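Tyrosyl-tRNA synthetase (Archaeoglobus fulgidus, PDB 2CYB) binds L-tyrosine and, as a class I aminoacyl-tRNA synthetase, probably activates it with ATP and transfers it to the acceptor end of tRNA(Tyr). Local coordinates at residues V268-D271 and D277-Y280; A239-P242 and E248-I251; I10-E15 and I259-G264; V208-Q213 and E233-K238. All coordinates share one frame; numbering follows the deposited sequence.

Contact 1: residues V268-D271 and D277-Y280; sequences VERD and DVEY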
loop_
_atom_site.group_PDB
_atom_site.type_symbol
_atom_site.label_atom_id
_atom_site.label_comp_id
_atom_site.label_asym_id
_atom_site.label_seq_id
_atom_site.Cartn_x
_atom_site.Cartn_y
_atom_site.Cartn_z
ATOM N N VAL A 268 -21.619 47.132 4.549
ATOM C CA VAL A 268 -22.599 46.762 3.547
ATOM C C VAL A 268 -23.272 48.042 3.069
ATOM O O VAL A 268 -24.166 48.571 3.733
ATOM C CB VAL A 268 -23.655 45.817 4.138
ATOM C CG1 VAL A 268 -24.687 45.454 3.091
ATOM C CG2 VAL A 268 -22.975 44.566 4.673
ATOM N N GLU A 269 -22.829 48.556 1.928
ATOM C CA GLU A 269 -23.419 49.776 1.391
ATOM C C GLU A 269 -24.821 49.441 0.898
ATOM O O GLU A 269 -25.039 48.388 0.284
ATOM C CB GLU A 269 -22.571 50.322 0.239
ATOM C CG GLU A 269 -21.092 50.441 0.567
ATOM C CD GLU A 269 -20.320 51.272 -0.445
ATOM O OE1 GLU A 269 -20.638 51.207 -1.650
ATOM O OE2 GLU A 269 -19.381 51.985 -0.031
ATOM N N ARG A 270 -25.775 50.323 1.179
ATOM C CA ARG A 270 -27.155 50.103 0.761
ATOM C C ARG A 270 -27.824 51.425 0.439
ATOM O O ARG A 270 -27.417 52.465 0.941
ATOM C CB ARG A 270 -27.971 49.442 1.874
ATOM C CG ARG A 270 -27.489 48.088 2.338
ATOM C CD ARG A 270 -28.457 47.504 3.360
ATOM N NE ARG A 270 -28.525 48.311 4.579
ATOM C CZ ARG A 270 -29.200 47.962 5.670
ATOM N NH1 ARG A 270 -29.871 46.817 5.702
ATOM N NH2 ARG A 270 -29.194 48.752 6.736
ATOM N N ASP A 271 -28.856 51.381 -0.394
ATOM C CA ASP A 271 -29.590 52.599 -0.713
ATOM C C ASP A 271 -30.306 52.992 0.571
ATOM O O ASP A 271 -30.579 52.141 1.425
ATOM C CB ASP A 271 -30.628 52.351 -1.812
ATOM C CG ASP A 271 -30.003 52.069 -3.155
ATOM O OD1 ASP A 271 -28.882 52.562 -3.409
ATOM O OD2 ASP A 271 -30.645 51.370 -3.969
ATOM N N ASP A 277 -26.112 52.563 4.429
ATOM C CA ASP A 277 -24.903 51.808 4.724
ATOM C C ASP A 277 -24.892 51.348 6.175
ATOM O O ASP A 277 -25.251 52.096 7.085
ATOM C CB ASP A 277 -23.658 52.656 4.437
ATOM C CG ASP A 277 -23.616 53.160 3.009
ATOM O OD1 ASP A 277 -24.383 52.639 2.169
ATOM O OD2 ASP A 277 -22.814 54.071 2.719
ATOM N N VAL A 278 -24.498 50.099 6.383
ATOM C CA VAL A 278 -24.427 49.541 7.722
ATOM C C VAL A 278 -23.110 48.792 7.834
ATOM O O VAL A 278 -22.619 48.233 6.851
ATOM C CB VAL A 278 -25.603 48.575 7.987
ATOM C CG1 VAL A 278 -25.614 47.460 6.944
ATOM C CG2 VAL A 278 -25.498 48.005 9.391
ATOM N N GLU A 279 -22.531 48.799 9.029
ATOM C CA GLU A 279 -21.266 48.116 9.258
ATOM C C GLU A 279 -21.433 47.035 10.318
ATOM O O GLU A 279 -22.110 47.237 11.333
ATOM C CB GLU A 279 -20.199 49.120 9.703
ATOM C CG GLU A 279 -18.814 48.522 9.895
ATOM C CD GLU A 279 -17.799 49.551 10.366
ATOM O OE1 GLU A 279 -17.984 50.104 11.472
ATOM O OE2 GLU A 279 -16.817 49.807 9.636
ATOM N N TYR A 280 -20.827 45.878 10.076
ATOM C CA TYR A 280 -20.902 44.784 11.030
ATOM C C TYR A 280 -19.508 44.469 11.537
ATOM O O TYR A 280 -18.596 44.202 10.751
ATOM C CB TYR A 280 -21.528 43.551 10.384
ATOM C CG TYR A 280 -22.954 43.783 9.948
ATOM C CD1 TYR A 280 -23.257 44.116 8.627
ATOM C CD2 TYR A 280 -24.003 43.685 10.863
ATOM C CE1 TYR A 280 -24.570 44.347 8.224
ATOM C CE2 TYR A 280 -25.322 43.912 10.472
ATOM C CZ TYR A 280 -25.596 44.243 9.151
ATOM O OH TYR A 280 -26.893 44.473 8.757
HETATM O O HOH W 1 -27.608 51.302 8.043
#
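Val268 and Val278 form an antiparallel hydrogen-bonded pair in the small two-stranded hairpin of strands 266-268 and 278-280. Val268 N donates to Val278 O at 2.7 Å, and the return bond from Val278 N to Val268 O measures 3.1 Å. Both valine side chains rise on the same face, where Val278 CG1 lies 3.8 Å from Val268 CB. Because the first torsion of Val278 (57°) sets CG1 between the backbone N and the carbonyl carbon, this one methyl also reaches beneath the Arg270 guanidinium, 3.6 Å from its plane and offset toward the rim. Farther along, Val268 CG2 meets the edge of the Tyr280 ring in its plane, 3.9 Å from CE1; the Tyr280 hydroxyl is bonded to Asp289 of helix 283-292. Beyond the paired strands, a side chain continues the ladder: Asp277 OD1 accepts the backbone N-H of Arg270 at 2.9 Å, approached from the anti side and 17° out of the carboxylate plane. A bend at chi3 (-64°) turns the Arg270 head toward Val278, with NE bonded to Gly276 O, which would limit the rotation of the flat group. A water in the guanidinium plane adds a bridge, at a long 3.3 Å from Arg270 NH2 and 2.7 Å from Asp277 O.

Contact 2: residues A239-P242 and E248-I251; sequences AYCP and ENPI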
loop_
_atom_site.group_PDB
_atom_site.type_symbol
_atom_site.label_atom_id
_atom_site.label_comp_id
_atom_site.label_asym_id
_atom_site.label_seq_id
_atom_site.Cartn_x
_atom_site.Cartn_y
_atom_site.Cartn_z
ATOM N N ALA A 239 -25.688 32.857 -6.566
ATOM C CA ALA A 239 -25.522 31.889 -5.491
ATOM C C ALA A 239 -26.791 31.704 -4.671
ATOM O O ALA A 239 -27.636 32.598 -4.581
ATOM C CB ALA A 239 -24.374 32.313 -4.578
ATOM N N TYR A 240 -26.914 30.521 -4.082
ATOM C CA TYR A 240 -28.037 30.184 -3.226
ATOM C C TYR A 240 -27.847 30.992 -1.943
ATOM O O TYR A 240 -26.781 30.939 -1.323
ATOM C CB TYR A 240 -28.003 28.686 -2.923
ATOM C CG TYR A 240 -28.937 28.226 -1.829
ATOM C CD1 TYR A 240 -30.317 28.365 -1.954
ATOM C CD2 TYR A 240 -28.439 27.610 -0.680
ATOM C CE1 TYR A 240 -31.182 27.897 -0.962
ATOM C CE2 TYR A 240 -29.292 27.139 0.314
ATOM C CZ TYR A 240 -30.660 27.284 0.167
ATOM O OH TYR A 240 -31.505 26.806 1.143
ATOM N N CYS A 241 -28.867 31.748 -1.551
ATOM C CA CYS A 241 -28.781 32.568 -0.345
ATOM C C CYS A 241 -30.166 32.831 0.218
ATOM O O CYS A 241 -30.712 33.924 0.063
ATOM C CB CYS A 241 -28.085 33.899 -0.658
ATOM S SG CYS A 241 -27.735 34.955 0.781
ATOM N N PRO A 242 -30.755 31.824 0.880
ATOM C CA PRO A 242 -32.089 31.925 1.481
ATOM C C PRO A 242 -32.165 33.018 2.540
ATOM O O PRO A 242 -31.376 33.038 3.486
ATOM C CB PRO A 242 -32.308 30.532 2.064
ATOM C CG PRO A 242 -30.912 30.091 2.404
ATOM C CD PRO A 242 -30.149 30.516 1.181
ATOM N N GLU A 248 -25.597 26.730 6.188
ATOM C CA GLU A 248 -25.554 26.233 4.819
ATOM C C GLU A 248 -25.759 27.371 3.824
ATOM O O GLU A 248 -26.054 27.133 2.651
ATOM C CB GLU A 248 -26.620 25.151 4.588
ATOM C CG GLU A 248 -26.510 24.455 3.227
ATOM C CD GLU A 248 -27.718 23.595 2.886
ATOM O OE1 GLU A 248 -28.022 22.654 3.650
ATOM O OE2 GLU A 248 -28.363 23.860 1.846
ATOM N N ASN A 249 -25.618 28.608 4.296
ATOM C CA ASN A 249 -25.766 29.764 3.418
ATOM C C ASN A 249 -24.369 30.120 2.930
ATOM O O ASN A 249 -23.557 30.668 3.678
ATOM C CB ASN A 249 -26.399 30.947 4.168
ATOM C CG ASN A 249 -26.776 32.099 3.239
ATOM O OD1 ASN A 249 -27.852 32.692 3.371
ATOM N ND2 ASN A 249 -25.890 32.422 2.303
ATOM N N PRO A 250 -24.073 29.803 1.661
ATOM C CA PRO A 250 -22.793 30.044 0.988
ATOM C C PRO A 250 -22.255 31.462 1.106
ATOM O O PRO A 250 -21.054 31.666 1.267
ATOM C CB PRO A 250 -23.095 29.676 -0.464
ATOM C CG PRO A 250 -24.167 28.651 -0.337
ATOM C CD PRO A 250 -25.051 29.234 0.718
ATOM N N ILE A 251 -23.141 32.445 1.000
ATOM C CA ILE A 251 -22.725 33.836 1.086
ATOM C C ILE A 251 -22.364 34.204 2.522
ATOM O O ILE A 251 -21.343 34.854 2.764
ATOM C CB ILE A 251 -23.837 34.771 0.554
ATOM C CG1 ILE A 251 -24.199 34.349 -0.870
ATOM C CG2 ILE A 251 -23.372 36.220 0.569
ATOM C CD1 ILE A 251 -23.004 34.271 -1.809
#
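The N-terminal end of helix 250-263, with Asn249 at the N-cap position and Pro250 as its first residue, packs against the loop 239-242 that follows helix 229-237. The two segments run 121° apart and approach most closely along the backbone at Cys241 and Asn249, whose CA atoms are 5.6 Å apart. Pro250 presses its ring onto the loop backbone, with CD only 3.2 Å from Tyr240 O. That carbonyl oxygen is buried with no polar partner in the model, and Pro250 CD and CG lie against it. The same CD lies obliquely to the Tyr240 ring, 4.0 Å from CD2. Swung out with CG anti to the backbone N (chi1 168°), the tyrosine also brings CE2 to 3.7 Å from Glu248 OE2, ring and carboxylate planes being inclined by 41°. Within its own segment the ring is backed by Pro242, whose CD stands 3.4 Å above the plane, over the ring centre. Apolar contacts continue at Ile251: its CD1 meets Ala239 CB at 3.7 Å and its CB lies 3.9 Å from Cys241 SG. The Asn249 side chain rests beside the same cysteine. Cys241 and Ile251 both reach onto helix 297-319, and the Asn249 and Cys241 side chains meet Phe290 of helix 283-292. Lys301 of helix 297-319 bonds to Ala239 O, while Pro250 and Glu248 turn to Val208 in the loop between strand 200-204 and helix 229-237.

Contact 3: residues I10-E15 and I259-G264; sequences ITRNAE and ILPRFG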
loop_
_atom_site.group_PDB
_atom_site.type_symbol
_atom_site.label_atom_id
_atom_site.label_comp_id
_atom_site.label_asym_id
_atom_site.label_seq_id
_atom_site.Cartn_x
_atom_site.Cartn_y
_atom_site.Cartn_z
ATOM N N ILE A 10 -7.518 30.425 18.060
ATOM C CA ILE A 10 -7.216 29.122 17.477
ATOM C C ILE A 10 -8.483 28.355 17.149
ATOM O O ILE A 10 -8.597 27.752 16.084
ATOM C CB ILE A 10 -6.356 28.249 18.433
ATOM C CG1 ILE A 10 -4.952 28.839 18.567
ATOM C CG2 ILE A 10 -6.265 26.822 17.895
ATOM C CD1 ILE A 10 -4.085 28.128 19.579
ATOM N N THR A 11 -9.450 28.389 18.052
ATOM C CA THR A 11 -10.673 27.642 17.824
ATOM C C THR A 11 -11.739 28.381 17.038
ATOM O O THR A 11 -12.791 27.814 16.748
ATOM C CB THR A 11 -11.275 27.178 19.147
ATOM O OG1 THR A 11 -11.522 28.314 19.983
ATOM C CG2 THR A 11 -10.316 26.243 19.853
ATOM N N ARG A 12 -11.472 29.636 16.691
ATOM C CA ARG A 12 -12.441 30.424 15.934
ATOM C C ARG A 12 -12.762 29.730 14.619
ATOM O O ARG A 12 -11.859 29.356 13.861
ATOM C CB ARG A 12 -11.898 31.826 15.637
ATOM C CG ARG A 12 -12.869 32.705 14.833
ATOM C CD ARG A 12 -12.324 34.120 14.640
ATOM N NE ARG A 12 -11.151 34.162 13.770
ATOM C CZ ARG A 12 -10.383 35.235 13.603
ATOM N NH1 ARG A 12 -9.333 35.195 12.788
ATOM N NH2 ARG A 12 -10.658 36.355 14.260
ATOM N N ASN A 13 -14.053 29.559 14.365
ATOM C CA ASN A 13 -14.526 28.926 13.147
ATOM C C ASN A 13 -14.094 27.477 12.980
ATOM O O ASN A 13 -14.134 26.936 11.878
ATOM C CB ASN A 13 -14.088 29.739 11.931
ATOM C CG ASN A 13 -14.855 31.050 11.804
ATOM O OD1 ASN A 13 -15.971 31.172 12.310
ATOM N ND2 ASN A 13 -14.268 32.018 11.122
ATOM N N ALA A 14 -13.671 26.851 14.069
ATOM C CA ALA A 14 -13.284 25.450 14.004
ATOM C C ALA A 14 -14.539 24.663 14.327
ATOM O O ALA A 14 -15.322 25.061 15.188
ATOM C CB ALA A 14 -12.195 25.137 15.025
ATOM N N GLU A 15 -14.747 23.551 13.639
ATOM C CA GLU A 15 -15.922 22.739 13.906
ATOM C C GLU A 15 -15.673 21.791 15.073
ATOM O O GLU A 15 -16.584 21.468 15.836
ATOM C CB GLU A 15 -16.305 21.935 12.662
ATOM C CG GLU A 15 -17.469 20.983 12.890
ATOM C CD GLU A 15 -17.946 20.316 11.617
ATOM O OE1 GLU A 15 -18.777 19.389 11.710
ATOM O OE2 GLU A 15 -17.492 20.720 10.525
ATOM N N ILE A 259 -14.060 36.913 5.016
ATOM C CA ILE A 259 -14.062 38.360 5.154
ATOM C C ILE A 259 -13.854 38.905 6.562
ATOM O O ILE A 259 -12.917 39.669 6.793
ATOM C CB ILE A 259 -15.350 38.946 4.549
ATOM C CG1 ILE A 259 -15.503 38.439 3.105
ATOM C CG2 ILE A 259 -15.279 40.473 4.552
ATOM C CD1 ILE A 259 -16.875 38.687 2.493
ATOM N N LEU A 260 -14.713 38.529 7.502
ATOM C CA LEU A 260 -14.566 39.032 8.865
ATOM C C LEU A 260 -13.210 38.696 9.496
ATOM O O LEU A 260 -12.590 39.553 10.127
ATOM C CB LEU A 260 -15.721 38.536 9.738
ATOM C CG LEU A 260 -17.022 39.294 9.448
ATOM C CD1 LEU A 260 -18.200 38.566 10.058
ATOM C CD2 LEU A 260 -16.910 40.720 9.990
ATOM N N PRO A 261 -12.730 37.450 9.337
ATOM C CA PRO A 261 -11.428 37.112 9.931
ATOM C C PRO A 261 -10.285 37.928 9.339
ATOM O O PRO A 261 -9.315 38.242 10.023
ATOM C CB PRO A 261 -11.289 35.622 9.625
ATOM C CG PRO A 261 -12.710 35.142 9.729
ATOM C CD PRO A 261 -13.459 36.226 8.952
ATOM N N ARG A 262 -10.408 38.281 8.065
ATOM C CA ARG A 262 -9.365 39.039 7.394
ATOM C C ARG A 262 -9.509 40.550 7.483
ATOM O O ARG A 262 -8.512 41.260 7.603
ATOM C CB ARG A 262 -9.281 38.611 5.927
ATOM C CG ARG A 262 -8.689 37.230 5.762
ATOM C CD ARG A 262 -8.833 36.689 4.358
ATOM N NE ARG A 262 -7.989 35.512 4.182
ATOM C CZ ARG A 262 -6.660 35.541 4.239
ATOM N NH1 ARG A 262 -6.027 36.687 4.460
ATOM N NH2 ARG A 262 -5.962 34.424 4.084
ATOM N N PHE A 263 -10.741 41.050 7.433
ATOM C CA PHE A 263 -10.946 42.494 7.491
ATOM C C PHE A 263 -11.328 43.071 8.847
ATOM O O PHE A 263 -11.112 44.256 9.096
ATOM C CB PHE A 263 -11.987 42.927 6.462
ATOM C CG PHE A 263 -11.547 42.736 5.039
ATOM C CD1 PHE A 263 -11.729 41.514 4.397
ATOM C CD2 PHE A 263 -10.937 43.776 4.343
ATOM C CE1 PHE A 263 -11.308 41.327 3.079
ATOM C CE2 PHE A 263 -10.511 43.600 3.020
ATOM C CZ PHE A 263 -10.699 42.371 2.391
ATOM N N GLY A 264 -11.908 42.252 9.715
ATOM C CA GLY A 264 -12.293 42.744 11.028
ATOM C C GLY A 264 -13.741 43.194 11.088
ATOM O O GLY A 264 -14.415 43.053 12.111
#
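The guanidinium group of Arg12 lies with one face against the Pro261 ring, NH1 being 3.7 Å from CB. Pro261 CA stands 4.0 Å above the guanidinium plane, offset toward the rim, so the proline overlaps one side of the flat group and does not sit over its middle. The arginine leaves its backbone fully extended through chi2 and then bends at chi3 (68°), which brings the head beside the proline. NH1 also forms a salt bridge with Asp58 of helix 47-61, which probably keeps the head in this position. Asn13 approaches the same proline from another direction, its side chain crossing the ring at about a right angle with ND2 3.8 Å from Pro261 CG. This amide nitrogen donates to Lys256 O, five residues earlier in the chain within helix 250-263, and thus pins the amide at the helix surface. Both residues can reach the one proline because they are the central pair of a type II beta turn from Thr11 to Ala14, closed by Ala14 N to Thr11 O at 3.0 Å. Asn13 takes the third place of that turn with positive phi (63°), a position where asparagine and glycine are common. Pro261, lacking an N-H, leaves helix 250-263 kinked, and the helix ends just beyond at Gly264. The small surface contact is thus a turn docked on a proline-kinked helix, joining the connection from helix 3-11 to edge strand 16-18 of the Rossmann-fold sheet with the C-terminal helical region.

Contact 4: residues V208-Q213 and E233-K238; sequences VGLDGQ and ERKIRK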
loop_
_atom_site.group_PDB
_atom_site.type_symbol
_atom_site.label_atom_id
_atom_site.label_comp_id
_atom_site.label_asym_id
_atom_site.label_seq_id
_atom_site.Cartn_x
_atom_site.Cartn_y
_atom_site.Cartn_z
ATOM N N VAL A 208 -20.032 24.330 1.846
ATOM C CA VAL A 208 -20.972 23.895 0.825
ATOM C C VAL A 208 -20.717 24.765 -0.398
ATOM O O VAL A 208 -20.162 25.863 -0.286
ATOM C CB VAL A 208 -22.434 24.063 1.283
ATOM C CG1 VAL A 208 -22.649 23.312 2.585
ATOM C CG2 VAL A 208 -22.776 25.542 1.447
ATOM N N GLY A 209 -21.099 24.268 -1.566
ATOM C CA GLY A 209 -20.900 25.028 -2.787
ATOM C C GLY A 209 -21.861 26.199 -2.911
ATOM O O GLY A 209 -22.828 26.298 -2.161
ATOM N N LEU A 210 -21.590 27.078 -3.871
ATOM C CA LEU A 210 -22.404 28.268 -4.113
ATOM C C LEU A 210 -23.892 28.008 -4.344
ATOM O O LEU A 210 -24.714 28.902 -4.139
ATOM C CB LEU A 210 -21.827 29.046 -5.297
ATOM C CG LEU A 210 -20.429 29.627 -5.049
ATOM C CD1 LEU A 210 -19.873 30.226 -6.328
ATOM C CD2 LEU A 210 -20.504 30.673 -3.946
ATOM N N ASP A 211 -24.236 26.792 -4.764
ATOM C CA ASP A 211 -25.631 26.431 -5.007
ATOM C C ASP A 211 -26.297 25.800 -3.784
ATOM O O ASP A 211 -27.453 25.387 -3.847
ATOM C CB ASP A 211 -25.735 25.462 -6.186
ATOM C CG ASP A 211 -24.760 24.305 -6.072
ATOM O OD1 ASP A 211 -24.502 23.854 -4.934
ATOM O OD2 ASP A 211 -24.259 23.845 -7.121
ATOM N N GLY A 212 -25.565 25.715 -2.678
ATOM C CA GLY A 212 -26.130 25.144 -1.467
ATOM C C GLY A 212 -25.939 23.647 -1.353
ATOM O O GLY A 212 -26.411 23.021 -0.400
ATOM N N GLN A 213 -25.252 23.067 -2.330
ATOM C CA GLN A 213 -24.989 21.635 -2.326
ATOM C C GLN A 213 -23.496 21.379 -2.186
ATOM O O GLN A 213 -22.702 22.317 -2.107
ATOM C CB GLN A 213 -25.516 20.992 -3.607
ATOM C CG GLN A 213 -27.035 20.972 -3.696
ATOM C CD GLN A 213 -27.539 20.116 -4.845
ATOM O OE1 GLN A 213 -27.236 20.377 -6.008
ATOM N NE2 GLN A 213 -28.312 19.084 -4.519
ATOM N N GLU A 233 -18.317 38.292 -9.246
ATOM C CA GLU A 233 -19.603 38.960 -9.108
ATOM C C GLU A 233 -20.736 38.105 -9.638
ATOM O O GLU A 233 -21.777 37.979 -8.996
ATOM C CB GLU A 233 -19.573 40.305 -9.830
ATOM C CG GLU A 233 -18.812 41.385 -9.073
ATOM C CD GLU A 233 -18.587 42.629 -9.910
ATOM O OE1 GLU A 233 -19.417 42.899 -10.805
ATOM O OE2 GLU A 233 -17.588 43.341 -9.667
ATOM N N ARG A 234 -20.528 37.506 -10.809
ATOM C CA ARG A 234 -21.544 36.651 -11.418
ATOM C C ARG A 234 -21.897 35.438 -10.553
ATOM O O ARG A 234 -23.072 35.137 -10.347
ATOM C CB ARG A 234 -21.071 36.171 -12.798
ATOM C CG ARG A 234 -21.941 35.077 -13.377
ATOM C CD ARG A 234 -21.369 34.505 -14.662
ATOM N NE ARG A 234 -21.946 33.194 -14.945
ATOM C CZ ARG A 234 -21.663 32.092 -14.256
ATOM N NH1 ARG A 234 -22.239 30.939 -14.575
ATOM N NH2 ARG A 234 -20.791 32.139 -13.258
ATOM N N LYS A 235 -20.880 34.735 -10.059
ATOM C CA LYS A 235 -21.100 33.553 -9.224
ATOM C C LYS A 235 -21.830 33.887 -7.926
ATOM O O LYS A 235 -22.723 33.150 -7.506
ATOM C CB LYS A 235 -19.762 32.874 -8.904
ATOM C CG LYS A 235 -19.098 32.212 -10.110
ATOM C CD LYS A 235 -17.791 31.527 -9.705
ATOM C CE LYS A 235 -17.170 30.757 -10.864
ATOM N NZ LYS A 235 -15.902 30.079 -10.455
ATOM N N ILE A 236 -21.449 34.994 -7.291
ATOM C CA ILE A 236 -22.102 35.407 -6.051
ATOM C C ILE A 236 -23.542 35.812 -6.354
ATOM O O ILE A 236 -24.471 35.419 -5.646
ATOM C CB ILE A 236 -21.355 36.595 -5.383
ATOM C CG1 ILE A 236 -19.986 36.134 -4.873
ATOM C CG2 ILE A 236 -22.166 37.146 -4.211
ATOM C CD1 ILE A 236 -20.058 35.049 -3.817
ATOM N N ARG A 237 -23.727 36.583 -7.422
ATOM C CA ARG A 237 -25.060 37.024 -7.812
ATOM C C ARG A 237 -26.064 35.878 -7.913
ATOM O O ARG A 237 -27.184 35.990 -7.419
ATOM C CB ARG A 237 -24.994 37.790 -9.141
ATOM C CG ARG A 237 -26.351 38.134 -9.752
ATOM C CD ARG A 237 -26.291 39.441 -10.547
ATOM N NE ARG A 237 -25.090 39.551 -11.372
ATOM C CZ ARG A 237 -24.797 38.749 -12.393
ATOM N NH1 ARG A 237 -23.675 38.936 -13.079
ATOM N NH2 ARG A 237 -25.620 37.765 -12.734
ATOM N N LYS A 238 -25.675 34.767 -8.532
ATOM C CA LYS A 238 -26.607 33.653 -8.667
ATOM C C LYS A 238 -26.493 32.590 -7.583
ATOM O O LYS A 238 -27.143 31.545 -7.651
ATOM C CB LYS A 238 -26.462 33.006 -10.049
ATOM C CG LYS A 238 -25.034 32.744 -10.480
ATOM C CD LYS A 238 -24.982 32.170 -11.894
ATOM C CE LYS A 238 -25.691 33.075 -12.894
ATOM N NZ LYS A 238 -25.171 34.472 -12.847
#
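Lys235 NZ is gripped twice, by a salt bridge to Asp227 OD2 and a hydrogen bond to Tyr222 O. The lysine chain is extended and heads away from the loop 208-213 toward its tip, while CB and CD stay near Leu210. Its aliphatic part serves as a surface for Leu210, which crosses it at about a right angle: CD1 touches Lys235 CB at 3.7 Å and is 4.2 Å from CD. With CG anti to its own carbonyl carbon (chi1 -65°), Leu210 turns its two methyls to separate neighbours on helix 229-237, CD2 facing Ile236 CD1 at a looser 4.4 Å. Ile223 packs on all three side chains and completes the apolar patch. Leu210 is presented by a type I beta turn, Gly209 to Gly212, in which Gly212 N reaches Gly209 O at 2.8 Å; Gly209 N in turn bonds to Gln213 O at 2.6 Å. Asp211 steadies the end of this turn, since its OD1 accepts Gln213 N at 2.8 Å in an Asx turn, the bond bending to 151° at the hydrogen. Asn221 ND2 bonds to the same oxygen. The tightly turned loop leads directly into the KMSKS motif, whose Ser217, a predicted ATP-binding residue, has its side chain about 11 Å from that of Lys235. The arrangement therefore belongs to the base of the KMSKS loop of a class I synthetase, seated against the helix that follows it.

How the contacts relate
From the N terminus, the turn after helix 3-11 meets its partner only after 243 intervening residues, so contact 3 closes a loop that spans the catalytic Rossmann fold and reaches helix 250-263. Contacts 4 and 2 are nested inside it, one after the other: 208-213 meets helix 229-237, then 239-242 meets the start of helix 250-263. Their centres are 7 Å apart, and Tyr240 N, 2.7 Å from Leu210 O, joins them by a probable backbone hydrogen bond. Contact 1 opens only after contact 3 has closed; its short hairpin packs back on helix 250-263 where Tyr280 O approaches Leu260 CD2. Together they link the KMSKS side of the catalytic fold to the C-terminal helices.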